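Local coordinates for MAU2 chromatid cohesion factor homolog (Saccharomyces cerevisiae, PDB 4XDN), which forms with SCC2 the complex required for the cohesin complex to associate with chromosomes, and so takes part in sister chromatid cohesion, at residues A[592-597]-A[601-606]; A[501-506]-A[562-567]; A[45-50]-A[370-375]; A[224-229]-A[257-262]. All coordinates share one frame; numbering follows the deposited sequence.

Interaction 1: A[592-597]-A[601-606]; sequences DMCRQQ and RKVQYV
Cys594 and Gln604 carry most of this contact, and their CA atoms, 5.7 Å apart, are the nearest pair between 592-597 and 601-606. Only three residues separate the segments, so the chain folds back on itself as a helical hairpin. The apolar part comes first. Cys594 lies against the stem of Gln604 with its CB 3.6 Å from Gln604 CG. With Cys594 SG beside its own backbone N (chi1 -70°), the sulfur settles over the backbone, 3.6 Å from Gln604 CA, and looser contact follows with Val603, whose CG1 is 4.1 Å from Cys594 SG. The polar part depends on the extended chain of Gln604 (chi2 179°), which runs past Cys594, with NE2 3.8 Å from Cys594 CB. That nitrogen donates to the carbonyl O of Phe591, in the helix just before the segment. Within 592-597, Gln596 N bonds Met593 O at 3.1 Å. Around the pair, Ile566 touches Cys594, Lys630 and Leu634 of helix 621-638 touch Gln604, and the other protein chain packs on Val603. The chemistry implies a mixed seam: the thiol and methylene groups of Cys594 and Gln604 supply most of the contact, with a methyl of Val603 at its margin, while beside it the glutamine amide bonds Phe591 O, just before 592-597.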
loop_
_atom_site.group_PDB
_atom_site.type_symbol
_atom_site.label_atom_id
_atom_site.label_comp_id
_atom_site.label_asym_id
_atom_site.label_seq_id
_atom_site.Cartn_x
_atom_site.Cartn_y
_atom_site.Cartn_z
ATOM N N ASP A 592 -37.766 -4.925 3.663
ATOM C CA ASP A 592 -37.725 -3.474 3.765
ATOM C C ASP A 592 -36.305 -2.926 3.630
ATOM O O ASP A 592 -36.112 -1.831 3.112
ATOM C CB ASP A 592 -38.329 -3.020 5.095
ATOM C CG ASP A 592 -38.447 -1.510 5.194
ATOM O OD1 ASP A 592 -39.431 -0.954 4.665
ATOM O OD2 ASP A 592 -37.556 -0.879 5.799
ATOM N N MET A 593 -35.316 -3.691 4.086
ATOM C CA MET A 593 -33.924 -3.239 4.087
ATOM C C MET A 593 -33.407 -2.937 2.681
ATOM O O MET A 593 -32.576 -2.051 2.498
ATOM C CB MET A 593 -33.023 -4.292 4.741
ATOM C CG MET A 593 -33.073 -4.329 6.267
ATOM S SD MET A 593 -31.782 -3.360 7.068
ATOM C CE MET A 593 -32.467 -1.706 6.984
ATOM N N CYS A 594 -33.910 -3.675 1.694
ATOM C CA CYS A 594 -33.437 -3.566 0.315
ATOM C C CYS A 594 -33.557 -2.161 -0.275
ATOM O O CYS A 594 -32.882 -1.839 -1.253
ATOM C CB CYS A 594 -34.208 -4.543 -0.577
ATOM S SG CYS A 594 -33.822 -6.288 -0.305
ATOM N N ARG A 595 -34.408 -1.326 0.311
ATOM C CA ARG A 595 -34.679 -0.006 -0.254
ATOM C C ARG A 595 -33.525 0.973 -0.043
ATOM O O ARG A 595 -33.468 2.021 -0.687
ATOM C CB ARG A 595 -35.959 0.578 0.351
ATOM C CG ARG A 595 -35.802 1.130 1.764
ATOM C CD ARG A 595 -37.127 1.648 2.297
ATOM N NE ARG A 595 -36.951 2.794 3.186
ATOM C CZ ARG A 595 -36.538 3.996 2.786
ATOM N NH1 ARG A 595 -36.242 4.214 1.510
ATOM N NH2 ARG A 595 -36.410 4.982 3.665
ATOM N N GLN A 596 -32.609 0.627 0.854
ATOM C CA GLN A 596 -31.565 1.555 1.283
ATOM C C GLN A 596 -30.513 1.819 0.203
ATOM O O GLN A 596 -29.811 2.829 0.258
ATOM C CB GLN A 596 -30.885 1.024 2.546
ATOM C CG GLN A 596 -31.820 0.819 3.730
ATOM C CD GLN A 596 -31.990 2.070 4.568
ATOM O OE1 GLN A 596 -31.579 2.111 5.728
ATOM N NE2 GLN A 596 -32.602 3.096 3.989
ATOM N N GLN A 597 -30.406 0.918 -0.771
ATOM C CA GLN A 597 -29.449 1.073 -1.866
ATOM C C GLN A 597 -30.077 0.708 -3.206
ATOM O O GLN A 597 -30.989 -0.116 -3.268
ATOM C CB GLN A 597 -28.207 0.207 -1.628
ATOM C CG GLN A 597 -27.354 0.646 -0.450
ATOM C CD GLN A 597 -26.204 -0.308 -0.165
ATOM O OE1 GLN A 597 -25.996 -1.285 -0.886
ATOM N NE2 GLN A 597 -25.453 -0.026 0.891
ATOM N N ARG A 601 -33.368 -4.342 -6.545
ATOM C CA ARG A 601 -34.759 -4.661 -6.861
ATOM C C ARG A 601 -35.003 -6.151 -7.103
ATOM O O ARG A 601 -36.034 -6.688 -6.690
ATOM C CB ARG A 601 -35.214 -3.860 -8.080
ATOM C CG ARG A 601 -35.567 -2.420 -7.752
ATOM C CD ARG A 601 -35.693 -1.577 -9.004
ATOM N NE ARG A 601 -36.181 -0.233 -8.707
ATOM C CZ ARG A 601 -36.169 0.776 -9.573
ATOM N NH1 ARG A 601 -35.686 0.601 -10.796
ATOM N NH2 ARG A 601 -36.636 1.964 -9.212
ATOM N N LYS A 602 -34.068 -6.818 -7.772
ATOM C CA LYS A 602 -34.230 -8.239 -8.058
ATOM C C LYS A 602 -34.005 -9.063 -6.795
ATOM O O LYS A 602 -34.662 -10.082 -6.589
ATOM C CB LYS A 602 -33.280 -8.679 -9.172
ATOM C CG LYS A 602 -33.742 -8.245 -10.553
ATOM C CD LYS A 602 -32.739 -8.609 -11.631
ATOM C CE LYS A 602 -33.233 -8.180 -13.006
ATOM N NZ LYS A 602 -32.254 -8.491 -14.080
ATOM N N VAL A 603 -33.085 -8.613 -5.948
ATOM C CA VAL A 603 -32.884 -9.235 -4.644
ATOM C C VAL A 603 -34.149 -9.068 -3.802
ATOM O O VAL A 603 -34.628 -10.022 -3.185
ATOM C CB VAL A 603 -31.663 -8.626 -3.904
ATOM C CG1 VAL A 603 -31.619 -9.068 -2.442
ATOM C CG2 VAL A 603 -30.366 -9.007 -4.610
ATOM N N GLN A 604 -34.691 -7.851 -3.793
ATOM C CA GLN A 604 -35.887 -7.541 -3.015
ATOM C C GLN A 604 -37.077 -8.366 -3.491
ATOM O O GLN A 604 -37.916 -8.784 -2.692
ATOM C CB GLN A 604 -36.218 -6.047 -3.105
ATOM C CG GLN A 604 -37.252 -5.576 -2.084
ATOM C CD GLN A 604 -37.536 -4.086 -2.180
ATOM O OE1 GLN A 604 -37.509 -3.509 -3.263
ATOM N NE2 GLN A 604 -37.804 -3.455 -1.041
ATOM N N TYR A 605 -37.145 -8.596 -4.798
ATOM C CA TYR A 605 -38.219 -9.389 -5.386
ATOM C C TYR A 605 -38.179 -10.826 -4.864
ATOM O O TYR A 605 -39.198 -11.364 -4.433
ATOM C CB TYR A 605 -38.118 -9.369 -6.914
ATOM C CG TYR A 605 -39.128 -10.252 -7.614
ATOM C CD1 TYR A 605 -40.445 -9.843 -7.775
ATOM C CD2 TYR A 605 -38.761 -11.493 -8.120
ATOM C CE1 TYR A 605 -41.369 -10.645 -8.417
ATOM C CE2 TYR A 605 -39.675 -12.301 -8.763
ATOM C CZ TYR A 605 -40.978 -11.874 -8.909
ATOM O OH TYR A 605 -41.892 -12.678 -9.550
ATOM N N VAL A 606 -37.000 -11.439 -4.897
ATOM C CA VAL A 606 -36.830 -12.798 -4.395
ATOM C C VAL A 606 -37.160 -12.849 -2.902
ATOM O O VAL A 606 -37.847 -13.762 -2.442
ATOM C CB VAL A 606 -35.395 -13.312 -4.647
ATOM C CG1 VAL A 606 -35.165 -14.684 -3.997
ATOM C CG2 VAL A 606 -35.129 -13.387 -6.143
#

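Interaction 2: A[501-506]-A[562-567]; sequences WECTVT and LLLQIL
Thr504 and Leu564 have the nearest CA atoms, 7.4 Å apart, of two helical segments running in broadly the same direction. At that spacing the contact is made by side chains, and a single methyl bridges the gap: Leu564 CD1 lies 3.9 Å from Thr504 OG1 and 4.2 Å from Cys503 SG. The leucine side chain meets that of the threonine at about a right angle. Thr504 OG1 sits beside its own backbone N (chi1 -61°), which brings the hydroxyl back to Ile500 O for a hydrogen bond; the same oxygen is also hydrogen-bonded to an aromatic side chain of the other protein chain. Thr506 uses a similar device, its OG1 donating to Glu502 O at 3.2 Å while its backbone N approaches that oxygen from the opposite face. Among the neighbouring helices, 526-543 brings Phe539 against Cys503, 472-490 covers Val505, and 446-466 receives Trp501, while the other chain packs against Leu564.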
loop_
_atom_site.group_PDB
_atom_site.type_symbol
_atom_site.label_atom_id
_atom_site.label_comp_id
_atom_site.label_asym_id
_atom_site.label_seq_id
_atom_site.Cartn_x
_atom_site.Cartn_y
_atom_site.Cartn_z
ATOM N N TRP A 501 -15.537 -11.452 4.298
ATOM C CA TRP A 501 -15.079 -12.335 3.237
ATOM C C TRP A 501 -15.450 -13.786 3.513
ATOM O O TRP A 501 -15.937 -14.481 2.626
ATOM C CB TRP A 501 -13.565 -12.206 3.053
ATOM C CG TRP A 501 -13.184 -11.045 2.198
ATOM C CD1 TRP A 501 -13.158 -9.731 2.563
ATOM C CD2 TRP A 501 -12.778 -11.087 0.825
ATOM N NE1 TRP A 501 -12.759 -8.953 1.504
ATOM C CE2 TRP A 501 -12.520 -9.762 0.424
ATOM C CE3 TRP A 501 -12.607 -12.118 -0.103
ATOM C CZ2 TRP A 501 -12.102 -9.439 -0.863
ATOM C CZ3 TRP A 501 -12.188 -11.797 -1.380
ATOM C CH2 TRP A 501 -11.941 -10.468 -1.749
ATOM N N GLU A 502 -15.222 -14.236 4.743
ATOM C CA GLU A 502 -15.532 -15.610 5.126
ATOM C C GLU A 502 -17.022 -15.895 5.004
ATOM O O GLU A 502 -17.424 -16.993 4.613
ATOM C CB GLU A 502 -15.069 -15.889 6.556
ATOM C CG GLU A 502 -13.596 -16.246 6.669
ATOM C CD GLU A 502 -13.271 -17.601 6.062
ATOM O OE1 GLU A 502 -14.094 -18.531 6.195
ATOM O OE2 GLU A 502 -12.191 -17.732 5.448
ATOM N N CYS A 503 -17.838 -14.902 5.342
ATOM C CA CYS A 503 -19.283 -15.054 5.277
ATOM C C CYS A 503 -19.745 -15.090 3.827
ATOM O O CYS A 503 -20.647 -15.849 3.474
ATOM C CB CYS A 503 -19.983 -13.921 6.029
ATOM S SG CYS A 503 -21.777 -14.148 6.176
ATOM N N THR A 504 -19.123 -14.268 2.987
ATOM C CA THR A 504 -19.462 -14.236 1.568
ATOM C C THR A 504 -19.224 -15.609 0.943
ATOM O O THR A 504 -20.038 -16.088 0.152
ATOM C CB THR A 504 -18.642 -13.167 0.817
ATOM O OG1 THR A 504 -18.932 -11.874 1.360
ATOM C CG2 THR A 504 -18.972 -13.161 -0.671
ATOM N N VAL A 505 -18.114 -16.238 1.312
ATOM C CA VAL A 505 -17.774 -17.562 0.801
ATOM C C VAL A 505 -18.840 -18.578 1.208
ATOM O O VAL A 505 -19.313 -19.353 0.379
ATOM C CB VAL A 505 -16.384 -18.021 1.305
ATOM C CG1 VAL A 505 -16.096 -19.466 0.905
ATOM C CG2 VAL A 505 -15.301 -17.112 0.760
ATOM N N THR A 506 -19.210 -18.565 2.486
ATOM C CA THR A 506 -20.227 -19.474 3.008
ATOM C C THR A 506 -21.567 -19.271 2.304
ATOM O O THR A 506 -22.203 -20.230 1.863
ATOM C CB THR A 506 -20.424 -19.280 4.528
ATOM O OG1 THR A 506 -19.195 -19.545 5.212
ATOM C CG2 THR A 506 -21.513 -20.210 5.068
ATOM N N LEU A 562 -24.975 -3.594 3.609
ATOM C CA LEU A 562 -26.398 -3.825 3.386
ATOM C C LEU A 562 -26.684 -5.165 2.723
ATOM O O LEU A 562 -27.411 -5.987 3.279
ATOM C CB LEU A 562 -26.997 -2.709 2.531
ATOM C CG LEU A 562 -28.505 -2.824 2.292
ATOM C CD1 LEU A 562 -29.273 -2.646 3.594
ATOM C CD2 LEU A 562 -28.955 -1.812 1.262
ATOM N N LEU A 563 -26.122 -5.378 1.536
ATOM C CA LEU A 563 -26.408 -6.588 0.772
ATOM C C LEU A 563 -26.036 -7.835 1.566
ATOM O O LEU A 563 -26.775 -8.819 1.571
ATOM C CB LEU A 563 -25.661 -6.578 -0.565
ATOM C CG LEU A 563 -25.848 -7.828 -1.435
ATOM C CD1 LEU A 563 -27.313 -8.047 -1.785
ATOM C CD2 LEU A 563 -25.014 -7.739 -2.697
ATOM N N LEU A 564 -24.894 -7.783 2.243
ATOM C CA LEU A 564 -24.424 -8.920 3.020
ATOM C C LEU A 564 -25.379 -9.215 4.170
ATOM O O LEU A 564 -25.777 -10.361 4.375
ATOM C CB LEU A 564 -23.015 -8.662 3.555
ATOM C CG LEU A 564 -22.364 -9.822 4.313
ATOM C CD1 LEU A 564 -22.192 -11.035 3.412
ATOM C CD2 LEU A 564 -21.026 -9.395 4.886
ATOM N N GLN A 565 -25.756 -8.176 4.909
ATOM C CA GLN A 565 -26.635 -8.342 6.065
ATOM C C GLN A 565 -27.966 -8.980 5.669
ATOM O O GLN A 565 -28.507 -9.810 6.400
ATOM C CB GLN A 565 -26.886 -6.996 6.748
ATOM C CG GLN A 565 -26.637 -7.021 8.247
ATOM C CD GLN A 565 -27.198 -5.803 8.957
ATOM O OE1 GLN A 565 -27.271 -4.713 8.387
ATOM N NE2 GLN A 565 -27.606 -5.986 10.208
ATOM N N ILE A 566 -28.483 -8.596 4.507
ATOM C CA ILE A 566 -29.757 -9.121 4.031
ATOM C C ILE A 566 -29.635 -10.596 3.647
ATOM O O ILE A 566 -30.503 -11.403 3.981
ATOM C CB ILE A 566 -30.282 -8.308 2.821
ATOM C CG1 ILE A 566 -30.597 -6.874 3.254
ATOM C CG2 ILE A 566 -31.540 -8.949 2.239
ATOM C CD1 ILE A 566 -30.943 -5.931 2.108
ATOM N N LEU A 567 -28.560 -10.945 2.948
ATOM C CA LEU A 567 -28.377 -12.311 2.468
ATOM C C LEU A 567 -28.145 -13.302 3.613
ATOM O O LEU A 567 -28.641 -14.428 3.571
ATOM C CB LEU A 567 -27.209 -12.376 1.480
ATOM C CG LEU A 567 -27.412 -11.660 0.140
ATOM C CD1 LEU A 567 -26.140 -11.727 -0.691
ATOM C CD2 LEU A 567 -28.581 -12.244 -0.638
#

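Interaction 3: A[45-50]-A[370-375]; sequences SIANKI and NELDSR
Glu371 O, one residue before the Leu372 that meets Ala47 and Asn48, is gripped twice: Ser374 OG donates at 2.7 Å, and Arg375 N at 3.1 Å arrives from the same face of the carbonyl plane. The hydroxyl approaches at a C=O...O angle of 125°, adding a side-chain bond to the regular helical one. Facing this helix is a type I beta turn from Ile46 to Lys49, in the connection between helices 29-45 and 53-76, closed by Lys49 N bonding Ile46 O at 3.0 Å. No hydrogen bond crosses between the two. Of 370-375 only Leu372 touches the turn; with CG beside the backbone N (chi1 -55°), its CD1 is carried to Ala47 and Asn48. The Asn48 amide is engaged outside the contact, its ND2 donating to Ile362 O. Ala47 O accepts from a polar side chain of the other protein chain, and Asp373 takes hydrogen bonds from that chain's backbone, so turn and helix both border the partner. The touch itself rests on one methyl: Leu372 CD1 lies 3.8 Å from Ala47 O and 3.8 Å from Asn48 CB.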
loop_
_atom_site.group_PDB
_atom_site.type_symbol
_atom_site.label_atom_id
_atom_site.label_comp_id
_atom_site.label_asym_id
_atom_site.label_seq_id
_atom_site.Cartn_x
_atom_site.Cartn_y
_atom_site.Cartn_z
ATOM N N SER A 45 17.975 24.373 -1.571
ATOM C CA SER A 45 17.226 25.526 -1.087
ATOM C C SER A 45 16.145 25.958 -2.075
ATOM O O SER A 45 15.167 26.587 -1.682
ATOM C CB SER A 45 18.172 26.699 -0.801
ATOM O OG SER A 45 18.598 27.327 -1.998
ATOM N N ILE A 46 16.326 25.615 -3.349
ATOM C CA ILE A 46 15.367 25.973 -4.398
ATOM C C ILE A 46 14.708 24.734 -5.010
ATOM O O ILE A 46 14.050 24.818 -6.047
ATOM C CB ILE A 46 16.042 26.793 -5.525
ATOM C CG1 ILE A 46 17.213 26.023 -6.144
ATOM C CG2 ILE A 46 16.522 28.133 -4.986
ATOM C CD1 ILE A 46 16.915 25.428 -7.494
ATOM N N ALA A 47 14.873 23.591 -4.352
ATOM C CA ALA A 47 14.407 22.317 -4.889
ATOM C C ALA A 47 12.886 22.268 -5.025
ATOM O O ALA A 47 12.356 21.500 -5.827
ATOM C CB ALA A 47 14.891 21.175 -4.009
ATOM N N ASN A 48 12.189 23.090 -4.244
ATOM C CA ASN A 48 10.730 23.140 -4.290
ATOM C C ASN A 48 10.208 24.245 -5.205
ATOM O O ASN A 48 9.019 24.560 -5.177
ATOM C CB ASN A 48 10.160 23.341 -2.884
ATOM C CG ASN A 48 10.442 24.725 -2.333
ATOM O OD1 ASN A 48 11.512 25.288 -2.556
ATOM N ND2 ASN A 48 9.477 25.280 -1.608
ATOM N N LYS A 49 11.093 24.821 -6.016
ATOM C CA LYS A 49 10.744 25.965 -6.858
ATOM C C LYS A 49 10.970 25.700 -8.347
ATOM O O LYS A 49 11.033 26.636 -9.141
ATOM C CB LYS A 49 11.554 27.197 -6.437
ATOM C CG LYS A 49 11.432 27.549 -4.964
ATOM C CD LYS A 49 12.032 28.916 -4.659
ATOM C CE LYS A 49 11.136 30.059 -5.137
ATOM N NZ LYS A 49 9.828 30.095 -4.421
ATOM N N ILE A 50 11.092 24.432 -8.727
ATOM C CA ILE A 50 11.283 24.084 -10.131
ATOM C C ILE A 50 9.925 23.965 -10.811
ATOM O O ILE A 50 9.183 23.010 -10.574
ATOM C CB ILE A 50 12.081 22.770 -10.298
ATOM C CG1 ILE A 50 13.507 22.939 -9.770
ATOM C CG2 ILE A 50 12.151 22.355 -11.762
ATOM C CD1 ILE A 50 13.657 22.680 -8.298
ATOM N N ASN A 370 14.360 15.425 -6.266
ATOM C CA ASN A 370 13.822 14.115 -6.598
ATOM C C ASN A 370 13.132 13.447 -5.409
ATOM O O ASN A 370 12.250 12.610 -5.590
ATOM C CB ASN A 370 14.935 13.221 -7.140
ATOM C CG ASN A 370 15.511 13.741 -8.446
ATOM O OD1 ASN A 370 14.833 13.752 -9.475
ATOM N ND2 ASN A 370 16.767 14.173 -8.412
ATOM N N GLU A 371 13.530 13.817 -4.196
ATOM C CA GLU A 371 12.822 13.368 -3.004
ATOM C C GLU A 371 11.451 14.032 -2.947
ATOM O O GLU A 371 10.446 13.377 -2.672
ATOM C CB GLU A 371 13.623 13.680 -1.736
ATOM C CG GLU A 371 12.866 13.426 -0.431
ATOM C CD GLU A 371 12.351 11.999 -0.305
ATOM O OE1 GLU A 371 12.980 11.078 -0.871
ATOM O OE2 GLU A 371 11.313 11.799 0.365
ATOM N N LEU A 372 11.412 15.334 -3.211
ATOM C CA LEU A 372 10.149 16.056 -3.243
ATOM C C LEU A 372 9.276 15.520 -4.372
ATOM O O LEU A 372 8.054 15.461 -4.247
ATOM C CB LEU A 372 10.380 17.556 -3.421
ATOM C CG LEU A 372 11.293 18.246 -2.402
ATOM C CD1 LEU A 372 11.309 19.748 -2.651
ATOM C CD2 LEU A 372 10.877 17.946 -0.969
ATOM N N ASP A 373 9.917 15.124 -5.467
ATOM C CA ASP A 373 9.210 14.578 -6.619
ATOM C C ASP A 373 8.468 13.294 -6.253
ATOM O O ASP A 373 7.322 13.095 -6.653
ATOM C CB ASP A 373 10.190 14.314 -7.766
ATOM C CG ASP A 373 9.509 13.742 -8.996
ATOM O OD1 ASP A 373 8.341 14.096 -9.251
ATOM O OD2 ASP A 373 10.145 12.938 -9.711
ATOM N N SER A 374 9.125 12.429 -5.487
ATOM C CA SER A 374 8.528 11.159 -5.090
ATOM C C SER A 374 7.401 11.378 -4.087
ATOM O O SER A 374 6.409 10.647 -4.088
ATOM C CB SER A 374 9.586 10.226 -4.495
ATOM O OG SER A 374 10.073 10.727 -3.264
ATOM N N ARG A 375 7.557 12.384 -3.230
ATOM C CA ARG A 375 6.525 12.717 -2.256
ATOM C C ARG A 375 5.276 13.241 -2.961
ATOM O O ARG A 375 4.154 12.957 -2.545
ATOM C CB ARG A 375 7.038 13.751 -1.255
ATOM C CG ARG A 375 8.115 13.232 -0.317
ATOM C CD ARG A 375 8.584 14.321 0.630
ATOM N NE ARG A 375 7.525 14.719 1.553
ATOM C CZ ARG A 375 7.571 15.797 2.331
ATOM N NH1 ARG A 375 8.623 16.604 2.299
ATOM N NH2 ARG A 375 6.555 16.072 3.139
#

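Interaction 4: A[224-229]-A[257-262]; sequences YLLNER and LALEMV
The side chain of Leu226, with CG beside its backbone N (chi1 -75°) and CD1 extended beyond it (chi2 169°), reaches from its helix to Leu259 and Val262. In Val262, CG1 stands opposite the backbone N (chi1 175°), which turns that methyl to meet the incoming leucine. From 224-229 one atom does the touching: Leu226 CD1 lies 3.9 Å from Val262 CG1 and 4.0 Å from Leu259 CD2. The same methyl is 3.9 Å from Leu259 O, so it rests on backbone as well as side chains one helical turn apart. The closest CA atoms, those of Leu226 and Val262, remain 7.8 Å apart, and no hydrogen bond crosses; the contact is wholly apolar in its side chains. Just past it, Arg229 leaves helical geometry with a positive phi in a Schellman motif at the end of this helix, its Arg229 N to Leu226 O bond weak. Its guanidinium then makes salt bridges with Asp494 and Glu447, tying this helix end to a distant part of the sequence. Leu327 of helix 317-331 covers Val262, and the other protein chain packs on Leu226. Two helix segments running in broadly the same direction, joined by branched aliphatic side chains in an almost wholly helical chain, are consistent with a TPR-like array of helices, as expected for an SCC4 protein.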
loop_
_atom_site.group_PDB
_atom_site.type_symbol
_atom_site.label_atom_id
_atom_site.label_comp_id
_atom_site.label_asym_id
_atom_site.label_seq_id
_atom_site.Cartn_x
_atom_site.Cartn_y
_atom_site.Cartn_z
ATOM N N TYR A 224 5.282 -4.960 5.785
ATOM C CA TYR A 224 5.532 -5.841 4.648
ATOM C C TYR A 224 4.403 -6.858 4.481
ATOM O O TYR A 224 3.921 -7.084 3.373
ATOM C CB TYR A 224 6.865 -6.574 4.807
ATOM C CG TYR A 224 6.926 -7.873 4.035
ATOM C CD1 TYR A 224 7.194 -7.884 2.672
ATOM C CD2 TYR A 224 6.707 -9.089 4.668
ATOM C CE1 TYR A 224 7.247 -9.068 1.963
ATOM C CE2 TYR A 224 6.756 -10.279 3.967
ATOM C CZ TYR A 224 7.025 -10.263 2.615
ATOM O OH TYR A 224 7.073 -11.447 1.918
ATOM N N LEU A 225 3.990 -7.467 5.587
ATOM C CA LEU A 225 2.943 -8.482 5.557
ATOM C C LEU A 225 1.616 -7.880 5.103
ATOM O O LEU A 225 0.888 -8.490 4.323
ATOM C CB LEU A 225 2.788 -9.135 6.934
ATOM C CG LEU A 225 3.975 -9.973 7.422
ATOM C CD1 LEU A 225 3.792 -10.353 8.879
ATOM C CD2 LEU A 225 4.156 -11.225 6.572
ATOM N N LEU A 226 1.309 -6.682 5.590
ATOM C CA LEU A 226 0.081 -5.995 5.204
ATOM C C LEU A 226 0.098 -5.616 3.724
ATOM O O LEU A 226 -0.927 -5.704 3.045
ATOM C CB LEU A 226 -0.125 -4.747 6.062
ATOM C CG LEU A 226 -0.601 -4.986 7.496
ATOM C CD1 LEU A 226 -0.497 -3.702 8.304
ATOM C CD2 LEU A 226 -2.030 -5.511 7.516
ATOM N N ASN A 227 1.260 -5.198 3.229
ATOM C CA ASN A 227 1.414 -4.862 1.816
ATOM C C ASN A 227 1.128 -6.060 0.920
ATOM O O ASN A 227 0.630 -5.903 -0.196
ATOM C CB ASN A 227 2.827 -4.343 1.532
ATOM C CG ASN A 227 3.132 -3.049 2.257
ATOM O OD1 ASN A 227 2.226 -2.348 2.704
ATOM N ND2 ASN A 227 4.417 -2.723 2.378
ATOM N N GLU A 228 1.451 -7.251 1.416
ATOM C CA GLU A 228 1.239 -8.492 0.675
ATOM C C GLU A 228 -0.057 -9.183 1.097
ATOM O O GLU A 228 -0.429 -10.218 0.538
ATOM C CB GLU A 228 2.423 -9.439 0.884
ATOM C CG GLU A 228 3.758 -8.910 0.368
ATOM C CD GLU A 228 3.809 -8.808 -1.148
ATOM O OE1 GLU A 228 2.959 -9.424 -1.823
ATOM O OE2 GLU A 228 4.704 -8.108 -1.665
ATOM N N ARG A 229 -0.736 -8.601 2.083
ATOM C CA ARG A 229 -1.935 -9.190 2.675
ATOM C C ARG A 229 -1.677 -10.607 3.182
ATOM O O ARG A 229 -2.567 -11.455 3.155
ATOM C CB ARG A 229 -3.096 -9.196 1.668
ATOM C CG ARG A 229 -3.563 -7.810 1.237
ATOM C CD ARG A 229 -4.036 -6.974 2.415
ATOM N NE ARG A 229 -5.375 -6.426 2.196
ATOM C CZ ARG A 229 -6.487 -6.858 2.787
ATOM N NH1 ARG A 229 -6.458 -7.856 3.662
ATOM N NH2 ARG A 229 -7.642 -6.279 2.506
ATOM N N LEU A 257 0.708 3.038 15.329
ATOM C CA LEU A 257 -0.717 3.336 15.371
ATOM C C LEU A 257 -1.344 3.246 13.983
ATOM O O LEU A 257 -2.452 2.736 13.830
ATOM C CB LEU A 257 -0.950 4.725 15.964
ATOM C CG LEU A 257 -0.567 4.886 17.438
ATOM C CD1 LEU A 257 -0.648 6.345 17.847
ATOM C CD2 LEU A 257 -1.458 4.032 18.329
ATOM N N ALA A 258 -0.631 3.739 12.975
ATOM C CA ALA A 258 -1.117 3.681 11.603
ATOM C C ALA A 258 -1.300 2.237 11.161
ATOM O O ALA A 258 -2.304 1.890 10.542
ATOM C CB ALA A 258 -0.163 4.400 10.669
ATOM N N LEU A 259 -0.326 1.395 11.486
ATOM C CA LEU A 259 -0.374 -0.001 11.084
ATOM C C LEU A 259 -1.514 -0.731 11.783
ATOM O O LEU A 259 -2.136 -1.616 11.199
ATOM C CB LEU A 259 0.958 -0.692 11.379
ATOM C CG LEU A 259 2.138 -0.275 10.499
ATOM C CD1 LEU A 259 3.397 -1.019 10.925
ATOM C CD2 LEU A 259 1.850 -0.519 9.029
ATOM N N GLU A 260 -1.791 -0.353 13.026
ATOM C CA GLU A 260 -2.888 -0.956 13.769
ATOM C C GLU A 260 -4.226 -0.568 13.140
ATOM O O GLU A 260 -5.185 -1.335 13.181
ATOM C CB GLU A 260 -2.837 -0.536 15.240
ATOM C CG GLU A 260 -1.732 -1.225 16.034
ATOM C CD GLU A 260 -1.681 -0.785 17.488
ATOM O OE1 GLU A 260 -2.020 0.382 17.774
ATOM O OE2 GLU A 260 -1.301 -1.609 18.347
ATOM N N MET A 261 -4.278 0.623 12.552
ATOM C CA MET A 261 -5.464 1.072 11.831
ATOM C C MET A 261 -5.666 0.261 10.555
ATOM O O MET A 261 -6.783 -0.154 10.243
ATOM C CB MET A 261 -5.356 2.560 11.494
ATOM C CG MET A 261 -6.007 3.479 12.516
ATOM S SD MET A 261 -7.802 3.325 12.562
ATOM C CE MET A 261 -8.246 3.946 10.942
ATOM N N VAL A 262 -4.580 0.037 9.821
ATOM C CA VAL A 262 -4.642 -0.727 8.581
ATOM C C VAL A 262 -5.047 -2.171 8.862
ATOM O O VAL A 262 -5.775 -2.780 8.079
ATOM C CB VAL A 262 -3.288 -0.705 7.834
ATOM C CG1 VAL A 262 -3.325 -1.611 6.603
ATOM C CG2 VAL A 262 -2.931 0.715 7.426
#

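Overall arrangement
Interactions 1 and 2 form one continuous patch: their centres are 15 Å apart, and helix 562-575 bears on both, with Leu562 CD2 3.4 Å from Gln597 CG and Ile566 CD1 3.7 Å from Met593 CB. Interaction 4 has its centre about 6 Å from the centre of the chain, and its nearest atoms come, separately, to about 6 Å from those of interaction 2; Glu447 and Leu495 link the two, since each meets both Arg229 and Trp501. Interaction 3 is remote, its centre 28 Å from that of interaction 4 and 52 Å from that of interaction 1, and it joins parts 320 residues apart in sequence. A second protein chain, probably SCC2, comes within reach of all four.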